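Local coordinates for clan CA, family C40, NlpC/P60 superfamily cysteine peptidase (Trichomonas vaginalis, PDB 6BIO), which probably acts as a cysteine peptidase of the NlpC/P60 type that cleaves bacterial peptidoglycan, with bacterial SH3-type beta structure preceding the peptidase fold, at residues A[112-116]-A[127-131]; A[93-99]-A[133-137]; A[19-25]-A[79-85]. All coordinates share one frame; numbering follows the deposited sequence.

Contact 1 of 3, residues A[112-116]-A[127-131]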
# COMPACT_ATOMS: atom_id res chain seq x y z
N ASN A 112 -24.91 5.18 13.21
CA ASN A 112 -25.67 5.24 11.96
C ASN A 112 -25.63 6.60 11.27
O ASN A 112 -26.58 6.97 10.57
CB ASN A 112 -27.14 4.92 12.21
CG ASN A 112 -27.59 3.69 11.54
OD1 ASN A 112 -27.07 3.25 10.51
ND2 ASN A 112 -28.57 3.08 12.16
N SER A 113 -24.61 7.40 11.54
CA SER A 113 -24.46 8.71 10.94
C SER A 113 -23.78 8.58 9.58
O SER A 113 -22.80 7.84 9.42
CB SER A 113 -23.59 9.59 11.83
OG SER A 113 -24.27 9.94 13.04
N GLN A 114 -24.23 9.35 8.62
CA GLN A 114 -23.52 9.47 7.35
C GLN A 114 -22.32 10.38 7.54
O GLN A 114 -22.45 11.51 8.02
CB GLN A 114 -24.43 10.08 6.30
CG GLN A 114 -25.75 9.35 6.02
CD GLN A 114 -25.54 8.01 5.43
OE1 GLN A 114 -24.68 7.82 4.56
NE2 GLN A 114 -26.30 7.03 5.92
N VAL A 115 -21.14 9.93 7.12
CA VAL A 115 -19.89 10.67 7.24
C VAL A 115 -19.09 10.52 5.95
O VAL A 115 -19.37 9.65 5.10
CB VAL A 115 -19.05 10.20 8.46
CG1 VAL A 115 -19.89 10.21 9.77
CG2 VAL A 115 -18.44 8.80 8.20
N THR A 116 -18.08 11.36 5.79
CA THR A 116 -17.21 11.26 4.63
C THR A 116 -15.77 11.05 5.10
O THR A 116 -15.25 11.87 5.86
CB THR A 116 -17.30 12.53 3.79
OG1 THR A 116 -18.66 12.75 3.38
CG2 THR A 116 -16.40 12.45 2.56
N ARG A 127 -9.77 9.97 9.27
CA ARG A 127 -10.13 11.37 9.37
C ARG A 127 -11.39 11.56 8.57
O ARG A 127 -11.47 11.09 7.43
CB ARG A 127 -9.02 12.30 8.87
CG ARG A 127 -9.27 13.75 9.29
CD ARG A 127 -8.08 14.69 9.00
NE ARG A 127 -7.82 14.85 7.59
CZ ARG A 127 -8.36 15.80 6.83
NH1 ARG A 127 -8.06 15.84 5.54
NH2 ARG A 127 -9.20 16.69 7.35
N ILE A 128 -12.39 12.22 9.17
CA ILE A 128 -13.72 12.32 8.56
C ILE A 128 -14.26 13.73 8.67
O ILE A 128 -13.80 14.56 9.46
CB ILE A 128 -14.77 11.33 9.14
CG1 ILE A 128 -15.07 11.64 10.62
CG2 ILE A 128 -14.35 9.90 8.96
CD1 ILE A 128 -16.35 11.05 11.13
N ASN A 129 -15.29 13.96 7.86
CA ASN A 129 -16.19 15.10 7.96
C ASN A 129 -17.58 14.57 8.29
O ASN A 129 -18.14 13.77 7.52
CB ASN A 129 -16.23 15.85 6.63
CG ASN A 129 -17.16 17.04 6.64
OD1 ASN A 129 -18.28 16.99 7.16
ND2 ASN A 129 -16.72 18.11 6.04
N TYR A 130 -18.14 14.98 9.44
CA TYR A 130 -19.54 14.75 9.78
C TYR A 130 -20.20 16.12 9.96
O TYR A 130 -19.85 16.84 10.88
CB TYR A 130 -19.62 13.96 11.09
CG TYR A 130 -21.04 13.85 11.65
CD1 TYR A 130 -22.05 13.31 10.88
CD2 TYR A 130 -21.37 14.32 12.92
CE1 TYR A 130 -23.35 13.22 11.35
CE2 TYR A 130 -22.67 14.19 13.41
CZ TYR A 130 -23.64 13.64 12.63
OH TYR A 130 -24.93 13.57 13.16
N ARG A 131 -21.14 16.47 9.08
CA ARG A 131 -21.91 17.72 9.23
C ARG A 131 -21.00 18.95 9.30
O ARG A 131 -21.32 19.93 9.97
CB ARG A 131 -22.81 17.71 10.49
CG ARG A 131 -23.96 16.74 10.55
CD ARG A 131 -24.72 16.85 11.93
NE ARG A 131 -25.31 18.18 12.16
CZ ARG A 131 -26.34 18.66 11.47
NH1 ARG A 131 -26.86 17.92 10.48
NH2 ARG A 131 -26.83 19.86 11.74
O HOH W 1 -26.45 11.62 12.21
O HOH W 2 -21.99 14.53 7.03
O HOH W 3 -19.70 14.54 5.34

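Contact 2 of 3, residues A[93-99]-A[133-137]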
# COMPACT_ATOMS: atom_id res chain seq x y z
N ALA A 93 -19.46 7.33 18.64
CA ALA A 93 -18.04 7.62 18.79
C ALA A 93 -17.87 9.13 18.85
O ALA A 93 -18.79 9.90 18.54
CB ALA A 93 -17.25 7.09 17.61
N ASN A 94 -16.70 9.58 19.29
CA ASN A 94 -16.30 10.97 19.18
C ASN A 94 -15.38 11.17 17.98
O ASN A 94 -14.52 10.34 17.68
CB ASN A 94 -15.53 11.40 20.43
CG ASN A 94 -16.41 11.55 21.64
OD1 ASN A 94 -17.56 12.00 21.55
ND2 ASN A 94 -15.89 11.17 22.78
N ILE A 95 -15.54 12.31 17.33
CA ILE A 95 -14.51 12.85 16.45
C ILE A 95 -13.53 13.60 17.34
O ILE A 95 -13.93 14.53 18.07
CB ILE A 95 -15.11 13.77 15.37
CG1 ILE A 95 -15.98 12.98 14.41
CG2 ILE A 95 -13.97 14.48 14.60
CD1 ILE A 95 -16.78 13.83 13.47
N TYR A 96 -12.25 13.22 17.30
CA TYR A 96 -11.20 13.82 18.11
C TYR A 96 -10.31 14.74 17.27
O TYR A 96 -10.22 14.61 16.05
CB TYR A 96 -10.33 12.73 18.76
CG TYR A 96 -11.05 11.95 19.81
CD1 TYR A 96 -11.34 12.54 21.03
CD2 TYR A 96 -11.48 10.68 19.57
CE1 TYR A 96 -11.98 11.84 22.00
CE2 TYR A 96 -12.10 9.94 20.53
CZ TYR A 96 -12.38 10.54 21.75
OH TYR A 96 -13.01 9.85 22.77
N SER A 97 -9.61 15.64 17.94
CA SER A 97 -8.75 16.61 17.28
C SER A 97 -7.52 15.96 16.62
O SER A 97 -6.94 16.56 15.72
CB SER A 97 -8.26 17.68 18.25
OG SER A 97 -7.55 17.08 19.30
N GLU A 98 -7.12 14.78 17.09
CA GLU A 98 -5.94 14.08 16.61
C GLU A 98 -6.13 12.59 16.86
O GLU A 98 -6.93 12.19 17.72
CB GLU A 98 -4.66 14.58 17.30
CG GLU A 98 -4.70 14.40 18.83
CD GLU A 98 -3.44 14.89 19.51
OE1 GLU A 98 -2.95 15.99 19.19
OE2 GLU A 98 -2.93 14.17 20.37
N PRO A 99 -5.35 11.75 16.17
CA PRO A 99 -5.47 10.30 16.36
C PRO A 99 -4.58 9.83 17.49
O PRO A 99 -3.49 9.29 17.28
CB PRO A 99 -5.03 9.74 15.00
CG PRO A 99 -4.05 10.72 14.48
CD PRO A 99 -4.56 12.09 14.97
N TYR A 133 -18.02 19.03 10.71
CA TYR A 133 -17.07 18.83 11.80
C TYR A 133 -16.02 17.84 11.33
O TYR A 133 -16.35 16.76 10.82
CB TYR A 133 -17.77 18.26 13.04
CG TYR A 133 -18.78 19.22 13.65
CD1 TYR A 133 -18.39 20.16 14.60
CD2 TYR A 133 -20.09 19.21 13.25
CE1 TYR A 133 -19.29 21.05 15.13
CE2 TYR A 133 -21.02 20.09 13.82
CZ TYR A 133 -20.60 21.00 14.72
OH TYR A 133 -21.56 21.85 15.22
N ILE A 134 -14.75 18.19 11.52
CA ILE A 134 -13.63 17.46 10.91
C ILE A 134 -12.70 16.93 12.00
O ILE A 134 -12.32 17.66 12.92
CB ILE A 134 -12.87 18.40 9.96
CG1 ILE A 134 -13.79 18.79 8.77
CG2 ILE A 134 -11.60 17.74 9.42
CD1 ILE A 134 -13.36 20.06 8.12
N GLY A 135 -12.30 15.67 11.87
CA GLY A 135 -11.36 15.13 12.81
C GLY A 135 -11.31 13.61 12.73
O GLY A 135 -11.73 13.02 11.73
N TYR A 136 -10.79 13.01 13.80
CA TYR A 136 -10.39 11.61 13.77
C TYR A 136 -11.35 10.72 14.55
O TYR A 136 -11.65 11.01 15.71
CB TYR A 136 -8.96 11.46 14.32
CG TYR A 136 -7.95 12.14 13.42
CD1 TYR A 136 -7.66 13.49 13.53
CD2 TYR A 136 -7.32 11.43 12.40
CE1 TYR A 136 -6.78 14.12 12.69
CE2 TYR A 136 -6.42 12.03 11.56
CZ TYR A 136 -6.13 13.37 11.69
OH TYR A 136 -5.25 13.94 10.84
N ILE A 137 -11.80 9.63 13.92
CA ILE A 137 -12.72 8.68 14.52
C ILE A 137 -12.10 7.29 14.51
O ILE A 137 -11.44 6.90 13.54
CB ILE A 137 -14.09 8.73 13.79
CG1 ILE A 137 -15.15 8.02 14.61
CG2 ILE A 137 -14.01 8.23 12.36
CD1 ILE A 137 -16.56 8.29 14.15

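Contact 3 of 3, residues A[19-25]-A[79-85]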
# COMPACT_ATOMS: atom_id res chain seq x y z
N THR A 19 -4.91 14.10 2.97
CA THR A 19 -6.05 13.68 2.17
C THR A 19 -5.65 12.43 1.39
O THR A 19 -4.54 11.92 1.52
CB THR A 19 -6.56 14.81 1.28
OG1 THR A 19 -5.46 15.26 0.48
CG2 THR A 19 -7.16 15.95 2.09
N ILE A 20 -6.56 11.92 0.60
CA ILE A 20 -6.38 10.67 -0.15
C ILE A 20 -6.22 11.03 -1.61
O ILE A 20 -7.02 11.78 -2.14
CB ILE A 20 -7.58 9.72 -0.01
CG1 ILE A 20 -7.81 9.42 1.47
CG2 ILE A 20 -7.35 8.43 -0.81
CD1 ILE A 20 -9.08 8.66 1.76
N GLY A 21 -5.22 10.43 -2.26
CA GLY A 21 -5.06 10.56 -3.68
C GLY A 21 -5.10 9.23 -4.42
O GLY A 21 -4.74 8.18 -3.89
N ARG A 22 -5.53 9.31 -5.66
CA ARG A 22 -5.47 8.17 -6.56
C ARG A 22 -4.76 8.65 -7.82
O ARG A 22 -5.14 9.68 -8.38
CB ARG A 22 -6.86 7.60 -6.88
CG ARG A 22 -6.80 6.44 -7.89
CD ARG A 22 -8.19 5.89 -8.22
NE ARG A 22 -8.78 6.70 -9.21
CZ ARG A 22 -8.77 6.45 -10.52
NH1 ARG A 22 -8.26 5.35 -11.08
NH2 ARG A 22 -9.31 7.34 -11.27
N LEU A 23 -3.75 7.89 -8.27
CA LEU A 23 -3.00 8.30 -9.44
C LEU A 23 -3.81 8.07 -10.71
O LEU A 23 -4.38 7.01 -10.92
CB LEU A 23 -1.68 7.56 -9.53
CG LEU A 23 -0.59 8.37 -8.81
CD1 LEU A 23 -0.78 8.39 -7.34
CD2 LEU A 23 0.74 8.00 -9.15
N THR A 24 -3.86 9.12 -11.53
CA THR A 24 -4.55 9.08 -12.80
C THR A 24 -3.61 9.20 -14.00
O THR A 24 -4.04 8.91 -15.13
CB THR A 24 -5.55 10.24 -12.85
OG1 THR A 24 -4.83 11.46 -12.66
CG2 THR A 24 -6.66 10.10 -11.83
N THR A 25 -2.39 9.69 -13.80
CA THR A 25 -1.33 9.74 -14.81
C THR A 25 -1.88 10.02 -16.22
O THR A 25 -1.77 9.18 -17.12
CB THR A 25 -0.46 8.48 -14.81
OG1 THR A 25 -1.23 7.30 -15.11
CG2 THR A 25 0.20 8.27 -13.46
N SER A 79 -1.04 14.59 -11.98
CA SER A 79 -1.00 13.13 -12.14
C SER A 79 -1.88 12.37 -11.17
O SER A 79 -1.88 11.14 -11.22
CB SER A 79 0.43 12.61 -11.98
OG SER A 79 0.89 12.68 -10.62
N LEU A 80 -2.62 13.04 -10.29
CA LEU A 80 -3.47 12.36 -9.32
C LEU A 80 -4.72 13.20 -9.11
O LEU A 80 -4.76 14.40 -9.45
CB LEU A 80 -2.74 12.09 -8.01
CG LEU A 80 -2.58 13.22 -7.02
CD1 LEU A 80 -1.88 12.69 -5.81
CD2 LEU A 80 -1.73 14.34 -7.55
N GLU A 81 -5.70 12.56 -8.48
CA GLU A 81 -6.94 13.19 -8.07
C GLU A 81 -7.15 12.96 -6.58
O GLU A 81 -6.74 11.94 -6.03
CB GLU A 81 -8.14 12.61 -8.85
CG GLU A 81 -8.50 11.18 -8.53
CD GLU A 81 -9.48 10.54 -9.47
OE1 GLU A 81 -10.01 11.26 -10.34
OE2 GLU A 81 -9.75 9.32 -9.33
N GLU A 82 -7.79 13.93 -5.91
CA GLU A 82 -8.20 13.77 -4.51
C GLU A 82 -9.47 12.93 -4.45
O GLU A 82 -10.37 13.07 -5.29
CB GLU A 82 -8.48 15.11 -3.85
CG GLU A 82 -7.27 16.00 -3.88
CD GLU A 82 -6.89 16.56 -2.51
OE1 GLU A 82 -7.62 16.38 -1.53
OE2 GLU A 82 -5.85 17.23 -2.42
N ILE A 83 -9.55 12.09 -3.43
CA ILE A 83 -10.64 11.15 -3.23
C ILE A 83 -11.23 11.38 -1.86
O ILE A 83 -10.48 11.42 -0.87
CB ILE A 83 -10.06 9.71 -3.25
CG1 ILE A 83 -9.44 9.36 -4.61
CG2 ILE A 83 -11.08 8.68 -2.75
CD1 ILE A 83 -10.47 9.27 -5.71
N THR A 84 -12.56 11.44 -1.78
CA THR A 84 -13.26 11.31 -0.50
C THR A 84 -14.23 10.15 -0.59
O THR A 84 -14.74 9.84 -1.66
CB THR A 84 -13.95 12.61 -0.04
OG1 THR A 84 -15.00 12.94 -0.95
CG2 THR A 84 -12.94 13.76 -0.00
N ILE A 85 -14.50 9.51 0.55
CA ILE A 85 -15.22 8.24 0.57
C ILE A 85 -16.44 8.30 1.51
O ILE A 85 -16.28 8.31 2.73
CB ILE A 85 -14.29 7.07 0.94
CG1 ILE A 85 -13.08 7.03 0.01
CG2 ILE A 85 -15.05 5.76 0.89
CD1 ILE A 85 -11.98 6.09 0.47
O HOH W 4 -9.37 13.07 0.90

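Contact 1 of 3, residues A[112-116]-A[127-131]
Thr-116 and Asn-129 face each other as an antiparallel hydrogen-bonded pair. Thr-116 N gives its hydrogen to Asn-129 O at 3.0 Å, and Asn-129 N returns one to Thr-116 O at 2.9 Å. The short strands 114-116 and 127-130 run at 132° to one another, so the pairing is strongly twisted. On the Gln-114 side of this pair the backbones part, and a water bridges them: it donates to Gln-114 O and accepts from Arg-131 N. Another water donates to Asn-129 O and is also hydrogen-bonded to Thr-116 OG1. These are the open ends of the beta hairpin formed by strands 114-122 and 125-130, within the bacterial SH3 domain.

On the buried side, Val-115 CG1 touches two side chains at once, Ile-128 CD1 at 3.9 Å and Tyr-130 CD1 at the same distance. CG1 of Ile-128 sits between its backbone N and carbonyl carbon (chi1 65°), and from there CD1 reaches the valine; Leu-142 touches both residues. The Tyr-130 ring lies against Ser-113, Gln-114 and Val-115: Gln-114 O lies at the ring edge, in plane, 3.4 Å from Tyr-130 CD1, and Ser-113 CB comes within 3.7 Å of CE1. The phenol OH of Tyr-130 joins Ser-113 OG through a water 2.6 Å from OH. Ser-113 OG is also hydrogen-bonded to Pro-110 O, while Pro-110 and Val-109 pack on the tyrosine.

Contact 2 of 3, residues A[93-99]-A[133-137]
The Tyr-136 ring carries Pro-99 squarely over one face: CD of Pro-99 stands 3.5 Å from the centroid of the Tyr-136 ring and only 4° off the normal, a CH-pi contact aimed at the ring centre. At the edge of the same ring, in its plane, lies Tyr-96 O, with Ser-97 O also near the plane. Glu-98 CA comes in obliquely, 3.6 Å from Tyr-136 CD1. It is with CG anti to the carbonyl carbon (chi1 -66°) that the Tyr-136 ring lies against residues 97-99. The Tyr-96 ring has Asn-94 CB against one face, towards the rim, and its OH accepts a nearly straight hydrogen bond from Asn-94 ND2, which meets it in the amide plane.

Both tyrosines belong to the single bridge between the strands, an antiparallel hydrogen-bonded pair. Tyr-96 N to Tyr-136 O and Tyr-136 N to Tyr-96 O are each 2.8 Å, both almost linear. Strand 93-96 pairs on its other side with 105-109, and 133-138 is an edge strand of the long antiparallel sheet, so this bridge, within the bacterial SH3 domain, joins the small two-stranded sheet to the last strand of the long one.

Ile-95 packs closely on Gly-135: CG2 of Ile-95 is 3.2 Å from Gly-135 CA, tighter than usual van der Waals contact, and Ile-128 packs on Ile-95 as well. Gly-135 CA also lies 3.5 Å from Tyr-96 O, a CA-H...O contact. Further along, Ala-93 CB meets Ile-137 CD1 at 3.7 Å.

Contact 3 of 3, residues A[19-25]-A[79-85]
Arg-22 and Glu-81 lie side by side on one face of the sheet, pointing the same way. The arginine grips a single carboxylate oxygen side-on: NE and NH2 of Arg-22 each stand 2.8 Å from Glu-81 OE2, which lies in the guanidinium plane. The two flat groups are nevertheless turned 53° apart, and both nitrogens approach OE2 from the same face of the carboxylate. A bend at chi3 of the arginine (83°) turns the guanidinium across to the glutamate. The remaining nitrogen, NH1, makes a salt bridge to Asp-51, which probably steadies the arginine. The Thr-24 side chain crosses that of Glu-81 at about a right angle, with CG2 of Thr-24 3.7 Å from Glu-81 CD.

Next along this face, Ile-83 CG1 rests on Arg-22 CB, and Ile-20 meets Ile-83 at roughly a right angle, with CG2 of Ile-20 3.9 Å from Ile-83 CB. Ile-20 CD1 also reaches Ile-85 CD1. The other face carries Leu-23 beside Leu-80, and Glu-82 brings OE1 near Thr-19 while OE2 is hydrogen-bonded to Tyr-59.

In the backbone, Arg-22 and Glu-81 form an antiparallel hydrogen-bonded pair, Arg-22 N to Glu-81 O and Glu-81 N to Arg-22 O each 2.9 Å. Where strand 19-23 ends, Ser-79 O takes two backbone hydrogens, from Thr-24 N at 2.8 Å and Thr-25 N at 3.0 Å, both from the same side above its carbonyl plane. Strand 19-23 is flanked on its other edge by 53-60, and 80-88 by 114-122, so this pair occupies the middle of the long antiparallel sheet.

All three contacts reach the same ten-stranded antiparallel sheet. Contact 3 pairs two of its inner strands, contact 1 lies nearer one end, and contact 2 joins its last strand to the separate pair 93-96 and 105-109. Contacts 1 and 2 touch directly, through Ile-128 N and Gly-135 O at 2.8 Å, a probable hydrogen bond, whereas contact 3 meets contact 1 by packing and stays about 8 Å from contact 2 at the nearest atoms. Contact 2 is the buried one and adds aromatic and aliphatic packing to its single pair of backbone bonds. The other two are partly buried: contact 1 uses bridging waters where its strands part, and contact 3 alone has a salt bridge across its segments.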